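Local coordinates for DUF3120 domain-containing protein (Bordetella pertussis, PDB 6RGN) that acts as a type III secretion effector whose N-terminal domain, the part modelled here, targets membranes, probably by binding the lipid PIP2, at residues N58-V63 with D84-Q89; S51-E56 with G121-E126; S75-E80 with L106-A111. All blocks are in the same frame, centred on the assembly; numbering follows the deposited sequence.

Contact 1 (N58-V63 with D84-Q89); sequences NNDEFV and DVRQFQ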
ATOM      1  N   ASN A  58      -1.525  11.770  -5.788  1.00 28.30           N
ATOM      2  CA  ASN A  58      -1.287  12.767  -4.733  1.00 30.02           C
ATOM      3  C   ASN A  58      -1.691  12.298  -3.329  1.00 28.33           C
ATOM      4  O   ASN A  58      -1.394  13.038  -2.425  1.00 30.15           O
ATOM      5  CB  ASN A  58      -1.996  14.078  -5.077  1.00 34.05           C
ATOM      6  CG  ASN A  58      -1.303  14.760  -6.230  1.00 36.75           C
ATOM      7  OD1 ASN A  58      -0.156  14.385  -6.553  1.00 37.95           O
ATOM      8  ND2 ASN A  58      -1.980  15.701  -6.900  1.00 39.80           N
ATOM      9  N   ASN A  59      -2.387  11.181  -3.168  1.00 25.14           N
ATOM     10  CA  ASN A  59      -2.990  10.766  -1.877  1.00 24.31           C
ATOM     11  C   ASN A  59      -1.890  10.270  -0.918  1.00 22.93           C
ATOM     12  O   ASN A  59      -1.009   9.545  -1.363  1.00 21.40           O
ATOM     13  CB  ASN A  59      -4.022   9.666  -2.098  1.00 22.29           C
ATOM     14  CG  ASN A  59      -4.945   9.506  -0.920  1.00 21.97           C
ATOM     15  OD1 ASN A  59      -4.659   8.766   0.019  1.00 20.02           O
ATOM     16  ND2 ASN A  59      -6.085  10.169  -0.989  1.00 23.48           N
ATOM     17  N   ASP A  60      -1.888  10.725   0.325  1.00 24.44           N
ATOM     18  CA  ASP A  60      -0.901  10.325   1.364  1.00 24.04           C
ATOM     19  C   ASP A  60      -1.602   9.610   2.546  1.00 23.30           C
ATOM     20  O   ASP A  60      -0.957   9.409   3.578  1.00 22.07           O
ATOM     21  CB  ASP A  60      -0.126  11.560   1.819  1.00 26.83           C
ATOM     22  CG  ASP A  60       0.762  12.159   0.732  1.00 27.93           C
ATOM     23  OD1 ASP A  60       1.342  11.391  -0.032  1.00 27.32           O
ATOM     24  OD2 ASP A  60       0.817  13.376   0.640  1.00 31.04           O
ATOM     25  N   GLU A  61      -2.892   9.274   2.440  1.00 23.07           N
ATOM     26  CA  GLU A  61      -3.628   8.712   3.603  1.00 23.13           C
ATOM     27  C   GLU A  61      -3.027   7.381   4.052  1.00 20.34           C
ATOM     28  O   GLU A  61      -2.798   7.186   5.273  1.00 20.15           O
ATOM     29  CB  GLU A  61      -5.113   8.519   3.283  1.00 24.93           C
ATOM     30  CG  GLU A  61      -5.873   9.799   3.124  1.00 28.70           C
ATOM     31  CD  GLU A  61      -7.310   9.535   2.681  1.00 31.13           C
ATOM     32  OE1 GLU A  61      -8.007   8.774   3.404  1.00 31.19           O
ATOM     33  OE2 GLU A  61      -7.714  10.056   1.613  1.00 32.90           O
ATOM     34  N   PHE A  62      -2.692   6.499   3.139  1.00 18.58           N
ATOM     35  CA  PHE A  62      -2.115   5.188   3.510  1.00 16.20           C
ATOM     36  C   PHE A  62      -0.783   5.388   4.246  1.00 16.39           C
ATOM     37  O   PHE A  62      -0.625   4.891   5.414  1.00 15.12           O
ATOM     38  CB  PHE A  62      -1.885   4.230   2.342  1.00 15.42           C
ATOM     39  CG  PHE A  62      -1.408   2.909   2.892  1.00 14.07           C
ATOM     40  CD1 PHE A  62      -2.271   2.128   3.634  1.00 14.28           C
ATOM     41  CD2 PHE A  62      -0.082   2.524   2.825  1.00 14.28           C
ATOM     42  CE1 PHE A  62      -1.877   0.912   4.161  1.00 13.37           C
ATOM     43  CE2 PHE A  62       0.348   1.328   3.399  1.00 12.96           C
ATOM     44  CZ  PHE A  62      -0.552   0.549   4.121  1.00 12.69           C
ATOM     45  N   VAL A  63       0.158   6.099   3.629  1.00 16.68           N
ATOM     46  CA  VAL A  63       1.467   6.337   4.314  1.00 17.87           C
ATOM     47  C   VAL A  63       1.240   7.086   5.635  1.00 19.31           C
ATOM     48  O   VAL A  63       2.030   6.876   6.589  1.00 19.60           O
ATOM     49  CB  VAL A  63       2.503   7.034   3.393  1.00 18.92           C
ATOM     50  CG1 VAL A  63       3.780   7.349   4.136  1.00 20.52           C
ATOM     51  CG2 VAL A  63       2.868   6.119   2.218  1.00 18.25           C
ATOM     52  N   ASP A  84       6.670   0.972  -2.361  1.00 15.47           N
ATOM     53  CA  ASP A  84       5.856   0.411  -3.460  1.00 15.15           C
ATOM     54  C   ASP A  84       4.559   1.210  -3.706  1.00 14.75           C
ATOM     55  O   ASP A  84       4.126   1.287  -4.879  1.00 14.86           O
ATOM     56  CB  ASP A  84       5.533  -1.034  -3.165  1.00 14.73           C
ATOM     57  CG  ASP A  84       6.739  -1.970  -3.296  1.00 15.44           C
ATOM     58  OD1 ASP A  84       7.796  -1.519  -3.745  1.00 16.41           O
ATOM     59  OD2 ASP A  84       6.571  -3.173  -2.959  1.00 16.28           O
ATOM     60  N   VAL A  85       3.882   1.682  -2.665  1.00 13.90           N
ATOM     61  CA  VAL A  85       2.728   2.606  -2.808  1.00 14.19           C
ATOM     62  C   VAL A  85       3.179   3.800  -3.673  1.00 15.60           C
ATOM     63  O   VAL A  85       2.522   4.091  -4.699  1.00 15.38           O
ATOM     64  CB  VAL A  85       2.149   3.098  -1.466  1.00 14.82           C
ATOM     65  CG1 VAL A  85       1.107   4.169  -1.748  1.00 15.50           C
ATOM     66  CG2 VAL A  85       1.539   1.944  -0.712  1.00 14.09           C
ATOM     67  N   ARG A  86       4.280   4.439  -3.305  1.00 16.51           N
ATOM     68  CA  ARG A  86       4.773   5.661  -4.010  1.00 18.49           C
ATOM     69  C   ARG A  86       5.212   5.348  -5.456  1.00 18.09           C
ATOM     70  O   ARG A  86       5.055   6.214  -6.368  1.00 18.46           O
ATOM     71  CB  ARG A  86       5.989   6.274  -3.325  1.00 21.14           C
ATOM     72  CG  ARG A  86       5.847   6.668  -1.859  1.00 22.98           C
ATOM     73  CD  ARG A  86       4.516   7.233  -1.551  1.00 24.69           C
ATOM     74  NE  ARG A  86       4.492   8.233  -0.481  1.00 27.66           N
ATOM     75  CZ  ARG A  86       3.363   8.873  -0.153  1.00 29.88           C
ATOM     76  NH1 ARG A  86       3.422   9.786   0.824  1.00 31.75           N
ATOM     77  NH2 ARG A  86       2.188   8.508  -0.761  1.00 27.68           N
ATOM     78  N   GLN A  87       5.818   4.186  -5.668  1.00 17.01           N
ATOM     79  CA  GLN A  87       6.283   3.814  -7.018  1.00 17.95           C
ATOM     80  C   GLN A  87       5.030   3.634  -7.894  1.00 17.28           C
ATOM     81  O   GLN A  87       5.055   4.073  -9.041  1.00 17.66           O
ATOM     82  CB  GLN A  87       7.202   2.578  -6.971  1.00 17.79           C
ATOM     83  CG  GLN A  87       8.059   2.436  -8.215  1.00 19.50           C
ATOM     84  CD  GLN A  87       9.137   3.488  -8.278  1.00 21.22           C
ATOM     85  OE1 GLN A  87       9.917   3.620  -7.343  1.00 22.24           O
ATOM     86  NE2 GLN A  87       9.184   4.241  -9.358  1.00 22.50           N
ATOM     87  N   PHE A  88       4.009   2.921  -7.424  1.00 15.82           N
ATOM     88  CA  PHE A  88       2.780   2.742  -8.226  1.00 15.72           C
ATOM     89  C   PHE A  88       2.193   4.120  -8.591  1.00 17.10           C
ATOM     90  O   PHE A  88       1.948   4.356  -9.761  1.00 17.76           O
ATOM     91  CB  PHE A  88       1.832   1.764  -7.561  1.00 14.72           C
ATOM     92  CG  PHE A  88       0.588   1.557  -8.377  1.00 14.73           C
ATOM     93  CD1 PHE A  88       0.619   0.919  -9.605  1.00 15.15           C
ATOM     94  CD2 PHE A  88      -0.600   2.056  -7.917  1.00 14.62           C
ATOM     95  CE1 PHE A  88      -0.540   0.753 -10.332  1.00 15.65           C
ATOM     96  CE2 PHE A  88      -1.748   1.923  -8.660  1.00 15.31           C
ATOM     97  CZ  PHE A  88      -1.716   1.280  -9.887  1.00 15.89           C
ATOM     98  N   GLN A  89       2.077   5.016  -7.610  1.00 17.35           N
ATOM     99  CA  GLN A  89       1.561   6.398  -7.760  1.00 19.28           C
ATOM    100  C   GLN A  89       2.385   7.170  -8.778  1.00 21.34           C
ATOM    101  O   GLN A  89       1.790   7.929  -9.580  1.00 22.74           O
ATOM    102  CB  GLN A  89       1.647   7.146  -6.424  1.00 19.16           C
ATOM    103  CG  GLN A  89       0.526   6.710  -5.501  1.00 18.17           C
ATOM    104  CD  GLN A  89       0.581   7.345  -4.135  1.00 18.35           C
ATOM    105  OE1 GLN A  89       1.670   7.535  -3.559  1.00 18.61           O
ATOM    106  NE2 GLN A  89      -0.580   7.784  -3.659  1.00 18.64           N
TER
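Arg86 sets out with CG beside the backbone N (chi1 -57°) and then bends at chi2 and chi3, which brings its guanidinium round to Asn59 and Asp60. Gln89, almost one turn further along helix 76-90, runs extended beyond CG, which carries its amide to Asn59. The backbone oxygen of Asn59 is the shared acceptor. Gln89 NE2 donates to Asn59 O at 2.9 Å in a nearly straight bond (165°), in the carbonyl plane and on a lone pair. Arg86 NH2 adds a long, weak bond to Asn59 O at 3.4 Å, made from the guanidinium edge.

Asp60 forms a salt bridge with the same arginine. Asp60 OD1 lies 2.8 Å from Arg86 NH1, and Arg86 NH2 gives OD1 a second bond, both weak. The carboxylate and guanidinium planes stand 72° apart, and both bonds are bent. Val63 CG2 lies over the centre of one guanidinium face, 3.7 Å from Arg86 CZ. Within the helix, Arg86 NH2 donates to Gln89 OE1 at 3.0 Å, on a lone pair.

Further in, Phe62 CD2 packs on Val85 CG2 at 3.9 Å. Phe62 also touches Val124 and Leu127 of helix 124-140. The Asn59 side chain serves its own segment: OD1 accepts from Glu61 N, an Asx turn at the start of helix 61-65.

Arg86 meets a carboxylate and a backbone carbonyl through weak, bent bonds and also bonds the Gln89 amide, with a methyl group over one face. Together they should limit how the guanidinium can rotate. The guanidinium would be expected to stabilise the ionised form of Asp60.

Contact 2 (S51-E56 with G121-E126); sequences SMRLLE and GGMVAE. Unlike the reference sequence in segment 121-126: Met123 (reference Leu).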
ATOM      1  N   SER A  51     -12.296   3.490  -2.261  1.00 35.17           N
ATOM      2  CA  SER A  51     -10.994   2.873  -1.898  1.00 30.39           C
ATOM      3  C   SER A  51      -9.910   3.396  -2.843  1.00 27.61           C
ATOM      4  O   SER A  51      -8.764   3.572  -2.351  1.00 23.85           O
ATOM      5  CB  SER A  51     -10.982   1.312  -1.938  1.00 29.63           C
ATOM      6  OG  SER A  51     -11.203   0.828  -3.286  1.00 31.70           O
ATOM      7  N   MET A  52     -10.253   3.567  -4.132  1.00 27.27           N
ATOM      8  CA  MET A  52      -9.267   3.977  -5.163  1.00 26.96           C
ATOM      9  C   MET A  52      -8.566   5.294  -4.782  1.00 26.69           C
ATOM     10  O   MET A  52      -7.464   5.522  -5.322  1.00 26.14           O
ATOM     11  CB  MET A  52      -9.910   4.101  -6.541  1.00 29.06           C
ATOM     12  CG  MET A  52     -10.207   2.750  -7.108  1.00 29.31           C
ATOM     13  SD  MET A  52     -11.016   2.735  -8.670  1.00 33.82           S
ATOM     14  CE  MET A  52      -9.610   2.775  -9.776  1.00 32.24           C
ATOM     15  N   ARG A  53      -9.132   6.122  -3.895  1.00 27.36           N
ATOM     16  CA  ARG A  53      -8.450   7.396  -3.534  1.00 28.30           C
ATOM     17  C   ARG A  53      -7.087   7.042  -2.937  1.00 25.42           C
ATOM     18  O   ARG A  53      -6.176   7.818  -3.126  1.00 25.48           O
ATOM     19  CB  ARG A  53      -9.267   8.289  -2.598  1.00 31.34           C
ATOM     20  CG  ARG A  53      -9.289   7.803  -1.160  1.00 31.42           C
ATOM     21  CD  ARG A  53     -10.294   8.553  -0.288  1.00 35.11           C
ATOM     22  NE  ARG A  53     -10.001   8.069   1.053  1.00 34.64           N
ATOM     23  CZ  ARG A  53     -10.404   6.906   1.550  1.00 35.38           C
ATOM     24  NH1 ARG A  53     -11.162   6.085   0.833  1.00 36.62           N
ATOM     25  NH2 ARG A  53     -10.027   6.542   2.763  1.00 34.42           N
ATOM     26  N   LEU A  54      -6.937   5.862  -2.331  1.00 22.54           N
ATOM     27  CA  LEU A  54      -5.717   5.502  -1.601  1.00 20.93           C
ATOM     28  C   LEU A  54      -4.513   5.332  -2.538  1.00 19.68           C
ATOM     29  O   LEU A  54      -3.362   5.439  -2.017  1.00 18.74           O
ATOM     30  CB  LEU A  54      -5.945   4.257  -0.751  1.00 20.05           C
ATOM     31  CG  LEU A  54      -6.808   4.461   0.491  1.00 21.13           C
ATOM     32  CD1 LEU A  54      -6.942   3.155   1.245  1.00 20.72           C
ATOM     33  CD2 LEU A  54      -6.235   5.543   1.405  1.00 22.19           C
ATOM     34  N   LEU A  55      -4.706   5.099  -3.841  1.00 19.24           N
ATOM     35  CA  LEU A  55      -3.540   5.038  -4.734  1.00 19.79           C
ATOM     36  C   LEU A  55      -3.594   6.125  -5.802  1.00 21.80           C
ATOM     37  O   LEU A  55      -2.725   6.079  -6.703  1.00 22.58           O
ATOM     38  CB  LEU A  55      -3.469   3.656  -5.356  1.00 18.68           C
ATOM     39  CG  LEU A  55      -3.113   2.536  -4.375  1.00 17.41           C
ATOM     40  CD1 LEU A  55      -3.334   1.235  -5.098  1.00 17.12           C
ATOM     41  CD2 LEU A  55      -1.685   2.709  -3.916  1.00 17.27           C
ATOM     42  N   GLU A  56      -4.536   7.047  -5.710  1.00 24.28           N
ATOM     43  CA  GLU A  56      -4.508   8.318  -6.470  1.00 27.21           C
ATOM     44  C   GLU A  56      -3.148   8.957  -6.205  1.00 26.36           C
ATOM     45  O   GLU A  56      -2.686   8.918  -5.061  1.00 24.45           O
ATOM     46  CB  GLU A  56      -5.675   9.215  -6.075  1.00 31.04           C
ATOM     47  CG  GLU A  56      -6.850   9.010  -7.007  1.00 35.04           C
ATOM     48  CD  GLU A  56      -8.221   9.449  -6.530  1.00 39.86           C
ATOM     49  OE1 GLU A  56      -8.329  10.516  -5.843  1.00 42.36           O
ATOM     50  OE2 GLU A  56      -9.204   8.714  -6.869  1.00 46.04           O
ATOM     51  N   GLY A 121      -1.657  -1.419  10.772  1.00 14.34           N
ATOM     52  CA  GLY A 121      -2.266  -1.925   9.537  1.00 14.60           C
ATOM     53  C   GLY A 121      -3.727  -1.635   9.383  1.00 15.29           C
ATOM     54  O   GLY A 121      -4.358  -2.264   8.501  1.00 16.60           O
ATOM     55  N   GLY A 122      -4.265  -0.673  10.110  1.00 16.27           N
ATOM     56  CA  GLY A 122      -5.695  -0.327  10.060  1.00 17.48           C
ATOM     57  C   GLY A 122      -6.215   0.019   8.673  1.00 17.73           C
ATOM     58  O   GLY A 122      -7.422  -0.149   8.462  1.00 17.88           O
ATOM     59  N   MET A 123      -5.403   0.493   7.720  1.00 18.01           N
ATOM     60  CA  MET A 123      -5.954   0.847   6.382  1.00 18.93           C
ATOM     61  C   MET A 123      -5.573  -0.205   5.328  1.00 15.99           C
ATOM     62  O   MET A 123      -5.826   0.043   4.143  1.00 14.38           O
ATOM     63  CB  MET A 123      -5.502   2.234   5.925  1.00 22.07           C
ATOM     64  CG  MET A 123      -5.934   3.364   6.861  1.00 27.51           C
ATOM     65  SD  MET A 123      -5.924   4.968   5.989  1.00 34.57           S
ATOM     66  CE  MET A 123      -7.642   5.062   5.488  1.00 36.30           C
ATOM     67  N   VAL A 124      -5.030  -1.359   5.742  1.00 14.18           N
ATOM     68  CA  VAL A 124      -4.581  -2.401   4.787  1.00 13.35           C
ATOM     69  C   VAL A 124      -5.788  -2.953   4.028  1.00 13.92           C
ATOM     70  O   VAL A 124      -5.645  -3.070   2.797  1.00 14.56           O
ATOM     71  CB  VAL A 124      -3.672  -3.480   5.411  1.00 12.51           C
ATOM     72  CG1 VAL A 124      -3.382  -4.667   4.500  1.00 12.92           C
ATOM     73  CG2 VAL A 124      -2.373  -2.845   5.812  1.00 12.04           C
ATOM     74  N   ALA A 125      -6.890  -3.329   4.682  1.00 14.45           N
ATOM     75  CA  ALA A 125      -8.060  -3.899   3.971  1.00 15.34           C
ATOM     76  C   ALA A 125      -8.459  -2.945   2.838  1.00 16.38           C
ATOM     77  O   ALA A 125      -8.622  -3.375   1.662  1.00 17.27           O
ATOM     78  CB  ALA A 125      -9.200  -4.117   4.902  1.00 16.45           C
ATOM     79  N   GLU A 126      -8.565  -1.671   3.155  1.00 17.56           N
ATOM     80  CA  GLU A 126      -8.977  -0.647   2.174  1.00 18.63           C
ATOM     81  C   GLU A 126      -7.938  -0.526   1.070  1.00 17.00           C
ATOM     82  O   GLU A 126      -8.346  -0.433  -0.074  1.00 17.53           O
ATOM     83  CB  GLU A 126      -9.314   0.676   2.839  1.00 21.22           C
ATOM     84  CG  GLU A 126      -9.954   1.625   1.858  1.00 24.46           C
ATOM     85  CD  GLU A 126     -10.534   2.927   2.421  1.00 28.00           C
ATOM     86  OE1 GLU A 126     -10.140   3.300   3.547  1.00 29.52           O
ATOM     87  OE2 GLU A 126     -11.335   3.582   1.713  1.00 30.49           O
TER
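Ser51 and Glu126 mark the closest backbone approach, 5.7 Å between their CA atoms, where the 3-10 segment 51-55 passes the first turn of helix 124-140. A type I turn from Gly121 to Val124 leads into that helix.

Glu126 has the largest share of the contact. Its CG is anti to the backbone N (chi1 -170°) and the chain stays extended, which takes the carboxylate across to Arg53. Arg53 NH1 donates to Glu126 OE2 at 2.7 Å. The oxygen sits at the guanidinium edge, near its plane, but the nitrogen approaches from above the carboxylate plane. Arg53 NH2 makes a weak bond to Glu126 OE1 at 3.3 Å. This salt bridge therefore uses both terminal nitrogens, NH1 and NH2, and both carboxylate oxygens, although the two flat groups are turned 56° apart.

The aliphatic part of Glu126 is also used. Leu54 CD1 comes within 3.4 Å of Glu126 CG, the two side chains crossing at about a right angle. Ser51 CB rests on Glu126 CG at 3.9 Å. Met123, bent at chi3, places its CE 3.9 Å from Arg53 NH2 and 4.3 Å from Leu54 CD2. The other methyl-to-guanidinium contact is local: Leu54 CD2 lies over one face of the Arg53 group, toward its rim.

Arg53 has further partners. NH2 forms a salt bridge with Glu61, and NH1 donates to the backbone oxygen of Pro50. One arginine thus ties the segment before helix 61-65 to two helices. Here a 3-10 segment near the start of the ordered chain is fastened onto the start of the last helix of an all-helical domain.

Contact 3 (S75-E80 with L106-A111); sequences SEALRE and LNHWEA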
ATOM      1  N   SER A  75       9.827  -1.184  10.175  1.00 21.37           N
ATOM      2  CA  SER A  75      10.552  -2.389   9.703  1.00 21.38           C
ATOM      3  C   SER A  75      10.898  -2.181   8.229  1.00 20.89           C
ATOM      4  O   SER A  75      10.213  -1.382   7.563  1.00 18.97           O
ATOM      5  CB  SER A  75       9.753  -3.635   9.833  1.00 19.65           C
ATOM      6  OG  SER A  75       8.607  -3.569   8.985  1.00 16.94           O
ATOM      7  N   GLU A  76      11.892  -2.919   7.746  1.00 22.75           N
ATOM      8  CA  GLU A  76      12.306  -2.925   6.317  1.00 23.90           C
ATOM      9  C   GLU A  76      11.076  -3.337   5.517  1.00 20.70           C
ATOM     10  O   GLU A  76      10.845  -2.745   4.478  1.00 20.00           O
ATOM     11  CB  GLU A  76      13.507  -3.851   6.058  1.00 28.54           C
ATOM     12  CG  GLU A  76      13.946  -3.911   4.598  1.00 32.78           C
ATOM     13  CD  GLU A  76      15.263  -4.645   4.324  1.00 39.43           C
ATOM     14  OE1 GLU A  76      15.817  -4.518   3.174  1.00 43.88           O
ATOM     15  OE2 GLU A  76      15.776  -5.341   5.257  1.00 46.04           O
ATOM     16  N   ALA A  77      10.284  -4.277   6.017  1.00 18.54           N
ATOM     17  CA  ALA A  77       9.083  -4.785   5.305  1.00 16.56           C
ATOM     18  C   ALA A  77       8.095  -3.624   5.108  1.00 14.95           C
ATOM     19  O   ALA A  77       7.558  -3.498   4.003  1.00 13.62           O
ATOM     20  CB  ALA A  77       8.450  -5.899   6.049  1.00 16.38           C
ATOM     21  N   LEU A  78       7.925  -2.791   6.124  1.00 15.07           N
ATOM     22  CA  LEU A  78       6.948  -1.664   6.069  1.00 14.74           C
ATOM     23  C   LEU A  78       7.560  -0.600   5.141  1.00 16.05           C
ATOM     24  O   LEU A  78       6.790  -0.025   4.373  1.00 16.40           O
ATOM     25  CB  LEU A  78       6.697  -1.085   7.455  1.00 14.97           C
ATOM     26  CG  LEU A  78       5.679   0.047   7.486  1.00 14.61           C
ATOM     27  CD1 LEU A  78       4.469  -0.271   6.649  1.00 13.24           C
ATOM     28  CD2 LEU A  78       5.235   0.423   8.905  1.00 15.35           C
ATOM     29  N   ARG A  79       8.861  -0.331   5.193  1.00 17.78           N
ATOM     30  CA  ARG A  79       9.498   0.687   4.302  1.00 19.82           C
ATOM     31  C   ARG A  79       9.337   0.262   2.832  1.00 18.78           C
ATOM     32  O   ARG A  79       9.033   1.094   2.013  1.00 17.50           O
ATOM     33  CB  ARG A  79      10.989   0.850   4.565  1.00 23.77           C
ATOM     34  CG  ARG A  79      11.303   1.566   5.864  1.00 27.27           C
ATOM     35  CD  ARG A  79      12.815   1.759   5.906  1.00 32.21           C
ATOM     36  NE  ARG A  79      13.226   1.202   7.173  1.00 36.61           N
ATOM     37  CZ  ARG A  79      14.149   0.245   7.352  1.00 41.03           C
ATOM     38  NH1 ARG A  79      14.386  -0.166   8.590  1.00 43.89           N
ATOM     39  NH2 ARG A  79      14.819  -0.303   6.340  1.00 40.98           N
ATOM     40  N   GLU A  80       9.427  -1.037   2.542  1.00 18.83           N
ATOM     41  CA  GLU A  80       9.210  -1.535   1.158  0.50 18.61           C
ATOM     42  C   GLU A  80       7.747  -1.344   0.755  1.00 17.22           C
ATOM     43  O   GLU A  80       7.491  -1.008  -0.399  1.00 16.98           O
ATOM     44  CB  GLU A  80       9.559  -3.010   0.971  0.50 19.17           C
ATOM     45  CG  GLU A  80       9.669  -3.377  -0.510  0.50 19.85           C
ATOM     46  CD  GLU A  80      10.839  -2.653  -1.157  0.50 22.15           C
ATOM     47  OE1 GLU A  80      11.915  -2.675  -0.537  0.50 23.60           O
ATOM     48  OE2 GLU A  80      10.663  -2.016  -2.249  0.50 22.39           O
ATOM     49  N   LEU A 106       2.745  -6.183   0.874  1.00 12.58           N
ATOM     50  CA  LEU A 106       1.755  -6.236   1.981  1.00 11.88           C
ATOM     51  C   LEU A 106       1.677  -7.633   2.600  1.00 11.68           C
ATOM     52  O   LEU A 106       1.715  -7.708   3.873  1.00 11.01           O
ATOM     53  CB  LEU A 106       0.376  -5.765   1.500  1.00 11.56           C
ATOM     54  CG  LEU A 106       0.263  -4.300   1.101  1.00 11.44           C
ATOM     55  CD1 LEU A 106      -1.025  -4.056   0.299  1.00 11.47           C
ATOM     56  CD2 LEU A 106       0.234  -3.412   2.340  1.00 11.49           C
ATOM     57  N   ASN A 107       1.681  -8.723   1.801  1.00 11.95           N
ATOM     58  CA  ASN A 107       1.707 -10.094   2.351  1.00 12.54           C
ATOM     59  C   ASN A 107       3.007 -10.312   3.140  1.00 13.63           C
ATOM     60  O   ASN A 107       2.937 -10.863   4.258  1.00 13.46           O
ATOM     61  CB  ASN A 107       1.610 -11.124   1.242  1.00 13.21           C
ATOM     62  CG  ASN A 107       0.313 -10.983   0.441  1.00 13.08           C
ATOM     63  OD1 ASN A 107      -0.665 -10.421   0.947  1.00 11.75           O
ATOM     64  ND2 ASN A 107       0.265 -11.587  -0.737  1.00 13.44           N
ATOM     65  N   HIS A 108       4.165  -9.900   2.584  1.00 14.32           N
ATOM     66  CA  HIS A 108       5.459 -10.054   3.294  1.00 15.17           C
ATOM     67  C   HIS A 108       5.412  -9.322   4.644  1.00 14.25           C
ATOM     68  O   HIS A 108       5.968  -9.855   5.619  1.00 13.99           O
ATOM     69  CB  HIS A 108       6.620  -9.579   2.449  1.00 16.78           C
ATOM     70  CG  HIS A 108       7.910  -9.612   3.212  1.00 18.99           C
ATOM     71  ND1 HIS A 108       8.493 -10.809   3.611  1.00 21.34           N
ATOM     72  CD2 HIS A 108       8.765  -8.632   3.611  1.00 19.80           C
ATOM     73  CE1 HIS A 108       9.606 -10.566   4.295  1.00 22.57           C
ATOM     74  NE2 HIS A 108       9.805  -9.258   4.292  1.00 21.88           N
ATOM     75  N   TRP A 109       4.865  -8.113   4.673  1.00 12.57           N
ATOM     76  CA  TRP A 109       4.773  -7.314   5.924  1.00 12.64           C
ATOM     77  C   TRP A 109       3.892  -8.056   6.946  1.00 13.18           C
ATOM     78  O   TRP A 109       4.288  -8.152   8.126  1.00 12.83           O
ATOM     79  CB  TRP A 109       4.273  -5.907   5.599  1.00 11.85           C
ATOM     80  CG  TRP A 109       4.175  -4.993   6.782  1.00 11.69           C
ATOM     81  CD1 TRP A 109       4.963  -4.995   7.895  1.00 11.84           C
ATOM     82  CD2 TRP A 109       3.127  -4.052   7.024  1.00 11.11           C
ATOM     83  NE1 TRP A 109       4.523  -4.077   8.797  1.00 12.31           N
ATOM     84  CE2 TRP A 109       3.370  -3.499   8.306  1.00 11.89           C
ATOM     85  CE3 TRP A 109       2.037  -3.595   6.272  1.00 10.91           C
ATOM     86  CZ2 TRP A 109       2.564  -2.500   8.830  1.00 12.20           C
ATOM     87  CZ3 TRP A 109       1.245  -2.613   6.799  1.00 10.97           C
ATOM     88  CH2 TRP A 109       1.506  -2.066   8.061  1.00 11.05           C
ATOM     89  N   GLU A 110       2.707  -8.519   6.501  1.00 13.09           N
ATOM     90  CA  GLU A 110       1.767  -9.253   7.372  1.00 13.32           C
ATOM     91  C   GLU A 110       2.409 -10.532   7.890  1.00 14.29           C
ATOM     92  O   GLU A 110       2.190 -10.810   9.054  1.00 15.19           O
ATOM     93  CB  GLU A 110       0.454  -9.523   6.667  1.00 13.37           C
ATOM     94  CG  GLU A 110      -0.651 -10.100   7.565  1.00 13.76           C
ATOM     95  CD  GLU A 110      -1.957 -10.243   6.765  1.00 14.21           C
ATOM     96  OE1 GLU A 110      -1.931  -9.971   5.521  1.00 14.71           O
ATOM     97  OE2 GLU A 110      -3.005 -10.564   7.380  1.00 14.76           O
ATOM     98  N   ALA A 111       3.138 -11.269   7.061  1.00 15.16           N
ATOM     99  CA  ALA A 111       3.796 -12.518   7.483  1.00 16.36           C
ATOM    100  C   ALA A 111       4.918 -12.214   8.475  1.00 16.67           C
ATOM    101  O   ALA A 111       5.106 -13.052   9.354  1.00 17.98           O
ATOM    102  CB  ALA A 111       4.341 -13.241   6.288  1.00 17.22           C
TER
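Leu78 and Trp109 lie side by side and point the same way. Trp109 holds CG anti to the backbone N (chi1 -178°), which swings the indole alongside Leu78. Leu78 CD1 sits over the six-membered ring of Trp109, 3.6 Å from its centroid and only 11° off the ring normal. This is a CH-pi contact on the indole face. Leu78 CD2 adds a looser touch at 4.0 Å from Trp109 CZ2.

Ala77 fills the closest point between the backbones. Its CB packs obliquely on two rings, 3.7 Å from His108 CD2 and 4.0 Å from Trp109 CD1. The small side chain lets the Ala77 and Trp109 CA atoms come to 5.0 Å. The helical pieces 76-80 and 106-111 run nearly antiparallel (159°), their axes 8.8 Å apart at closest approach. They form the far end of a helical hairpin made by helices 76-90 and 96-112, part of a bundle consistent with the membrane-localisation domains of related toxins.

Ser75 is the N-cap of helix 76-90. Its OG accepts from Leu78 N at 3.0 Å. OG is also hydrogen-bonded to Glu116 OE1 of helix 114-120. Trp109 NE1 bonds to this same carboxylate oxygen, which would restrain the rotation of the indole. Phe117 meets the Trp109 ring edge-to-face, and Val124 and Val81 touch the indole as well.

In the fold
Contact 3 is the most buried of the three and is apolar across its segments. Contacts 1 and 2 are only partly buried, and each joins a salt bridge to some apolar packing. Contacts 1 and 3 both use helix 76-90, near its two ends, and lie about 15 Å apart between centres on opposite sides of the chain's centre. Contacts 1 and 2 touch directly, and Gln89 NE2 has a weak bond to Glu56 O. Their salt bridges stay separate sets, joined through Asn59, whose backbone O meets Arg86 and whose side chain bonds Glu61. Contact 2 meets contact 3 through packing, with Val124 and Gly121 against Trp109.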